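Local coordinates for acyl carrier protein (Leishmania major, PDB 5ZWS) that probably carries growing acyl chains on a phosphopantetheine arm during fatty acid biosynthesis, here captured in its apo form, at residues F54-P59 with V73-Q78. Numbering follows the deposited sequence.
Sequences FILDIP and VEYIAQ
Ile-76 sets its CG2 methyl squarely over one face of the Phe-54 ring, a CH-pi contact 3.5 Å from that methyl to the ring centroid and only 9° off the ring normal. The pair belongs to the hydrophobic core of the acyl carrier protein helical bundle, where the last helix, 69-77, packs against the loop that leads from helix 40-53 to the short helix 60-63. Ile-76 carries the centre of the contact with two branches. With CG2 anti to the backbone N, that methyl takes the phenyl face, while CG1 leads CD1 to Leu-56, whose CD2 lies 3.7 Å from Ile-76 CD1; the same CD1 reaches Ile-58 CD1 more loosely, at 4.3 Å. Tyr-75, one residue earlier, has a chi1 of 175° that swings its ring out from the helix toward the loop, where it passes Ile-58, the two side chains pointing in opposite directions. Ile-58 CG1 and CD1 each lie 3.6 Å from Tyr-75 CE2, CG1 approaching the ring obliquely, as does Leu-56 CD2, a looser neighbour of the same ring carbon. No hydrogen bond joins the two segments, and the seam holds by apolar packing. Behind it, a Schellman motif ends helix 40-53: Ile-55, with positive phi, turns the chain, and Leu-56 N bonds back to Glu-51 O. The Glu-51 carboxylate also accepts the Ile-58 N-H, tying the loop to the helix it has just left. Val-11 and Arg-10 of helix 3-17 touch Phe-54, and Val-7 touches Ile-76, joining the contact to the first helix. At the other end, the Tyr-75 hydroxyl makes a weak hydrogen bond to Asp-62, and Ile-58 CG2 rests 3.5 Å from Tyr-75 OH.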
# COMPACT_ATOMS: atom_id res chain seq x y z
N PHE A 54 11.12 0.00 2.25
CA PHE A 54 10.38 -0.97 3.04
C PHE A 54 11.09 -1.33 4.34
O PHE A 54 10.68 -2.29 5.01
CB PHE A 54 10.13 -2.23 2.20
CG PHE A 54 9.39 -1.96 0.92
CD1 PHE A 54 8.00 -1.91 0.90
CD2 PHE A 54 10.08 -1.74 -0.26
CE1 PHE A 54 7.32 -1.65 -0.28
CE2 PHE A 54 9.40 -1.48 -1.44
CZ PHE A 54 8.02 -1.44 -1.45
N ILE A 55 12.11 -0.56 4.73
CA ILE A 55 12.93 -0.80 5.93
C ILE A 55 13.22 -2.29 6.03
O ILE A 55 12.87 -2.94 7.03
CB ILE A 55 12.24 -0.27 7.20
CG1 ILE A 55 11.62 1.10 6.94
CG2 ILE A 55 13.24 -0.15 8.34
CD1 ILE A 55 11.08 1.76 8.19
N LEU A 56 13.86 -2.84 5.01
CA LEU A 56 14.00 -4.28 4.85
C LEU A 56 15.43 -4.62 4.46
O LEU A 56 15.89 -4.24 3.38
CB LEU A 56 13.02 -4.82 3.81
CG LEU A 56 12.82 -6.33 3.83
CD1 LEU A 56 12.30 -6.78 5.18
CD2 LEU A 56 11.86 -6.74 2.72
N ASP A 57 16.14 -5.32 5.34
CA ASP A 57 17.46 -5.84 5.01
C ASP A 57 17.30 -7.04 4.10
O ASP A 57 16.83 -8.10 4.53
CB ASP A 57 18.23 -6.22 6.26
CG ASP A 57 19.65 -6.67 5.95
OD1 ASP A 57 20.55 -5.81 5.89
OD2 ASP A 57 19.85 -7.89 5.76
N ILE A 58 17.67 -6.89 2.84
CA ILE A 58 17.63 -7.97 1.86
C ILE A 58 19.02 -8.60 1.83
O ILE A 58 19.98 -7.91 1.47
CB ILE A 58 17.21 -7.47 0.47
CG1 ILE A 58 15.85 -6.76 0.55
CG2 ILE A 58 17.16 -8.62 -0.52
CD1 ILE A 58 15.39 -6.15 -0.75
N PRO A 59 19.17 -9.87 2.21
CA PRO A 59 20.49 -10.50 2.14
C PRO A 59 21.04 -10.51 0.72
O PRO A 59 20.29 -10.52 -0.26
CB PRO A 59 20.24 -11.92 2.66
CG PRO A 59 18.76 -12.07 2.76
CD PRO A 59 18.19 -10.71 2.91
N VAL A 73 8.93 -6.27 -6.92
CA VAL A 73 7.56 -6.34 -6.41
C VAL A 73 7.27 -7.74 -5.87
O VAL A 73 6.71 -7.89 -4.77
CB VAL A 73 6.55 -5.94 -7.50
CG1 VAL A 73 5.14 -6.30 -7.08
CG2 VAL A 73 6.65 -4.44 -7.77
N GLU A 74 7.65 -8.78 -6.61
CA GLU A 74 7.40 -10.14 -6.15
C GLU A 74 8.10 -10.41 -4.82
O GLU A 74 7.48 -10.91 -3.88
CB GLU A 74 7.86 -11.17 -7.20
CG GLU A 74 7.18 -11.09 -8.56
CD GLU A 74 5.74 -10.64 -8.48
OE1 GLU A 74 5.42 -9.58 -9.06
OE2 GLU A 74 4.92 -11.33 -7.84
N TYR A 75 9.38 -10.06 -4.73
CA TYR A 75 10.14 -10.33 -3.51
C TYR A 75 9.55 -9.57 -2.32
O TYR A 75 9.37 -10.14 -1.24
CB TYR A 75 11.61 -9.97 -3.71
CG TYR A 75 12.42 -10.11 -2.44
CD1 TYR A 75 12.94 -11.34 -2.06
CD2 TYR A 75 12.65 -9.02 -1.62
CE1 TYR A 75 13.67 -11.48 -0.90
CE2 TYR A 75 13.38 -9.14 -0.45
CZ TYR A 75 13.89 -10.38 -0.10
OH TYR A 75 14.62 -10.51 1.06
N ILE A 76 9.25 -8.28 -2.50
CA ILE A 76 8.78 -7.48 -1.38
C ILE A 76 7.38 -7.91 -0.96
O ILE A 76 7.11 -8.09 0.24
CB ILE A 76 8.82 -5.98 -1.73
CG1 ILE A 76 10.26 -5.52 -1.95
CG2 ILE A 76 8.16 -5.16 -0.63
CD1 ILE A 76 11.12 -5.57 -0.70
N ALA A 77 6.47 -8.10 -1.92
CA ALA A 77 5.09 -8.42 -1.58
C ALA A 77 4.97 -9.78 -0.89
O ALA A 77 3.95 -10.04 -0.24
CB ALA A 77 4.21 -8.38 -2.82
N GLN A 78 5.98 -10.64 -1.01
CA GLN A 78 5.99 -11.94 -0.36
C GLN A 78 6.83 -11.95 0.92
O GLN A 78 6.90 -12.98 1.59
CB GLN A 78 6.51 -13.02 -1.32
CG GLN A 78 5.70 -13.15 -2.59
CD GLN A 78 4.23 -13.39 -2.32
OE1 GLN A 78 3.40 -12.50 -2.53
NE2 GLN A 78 3.89 -14.59 -1.87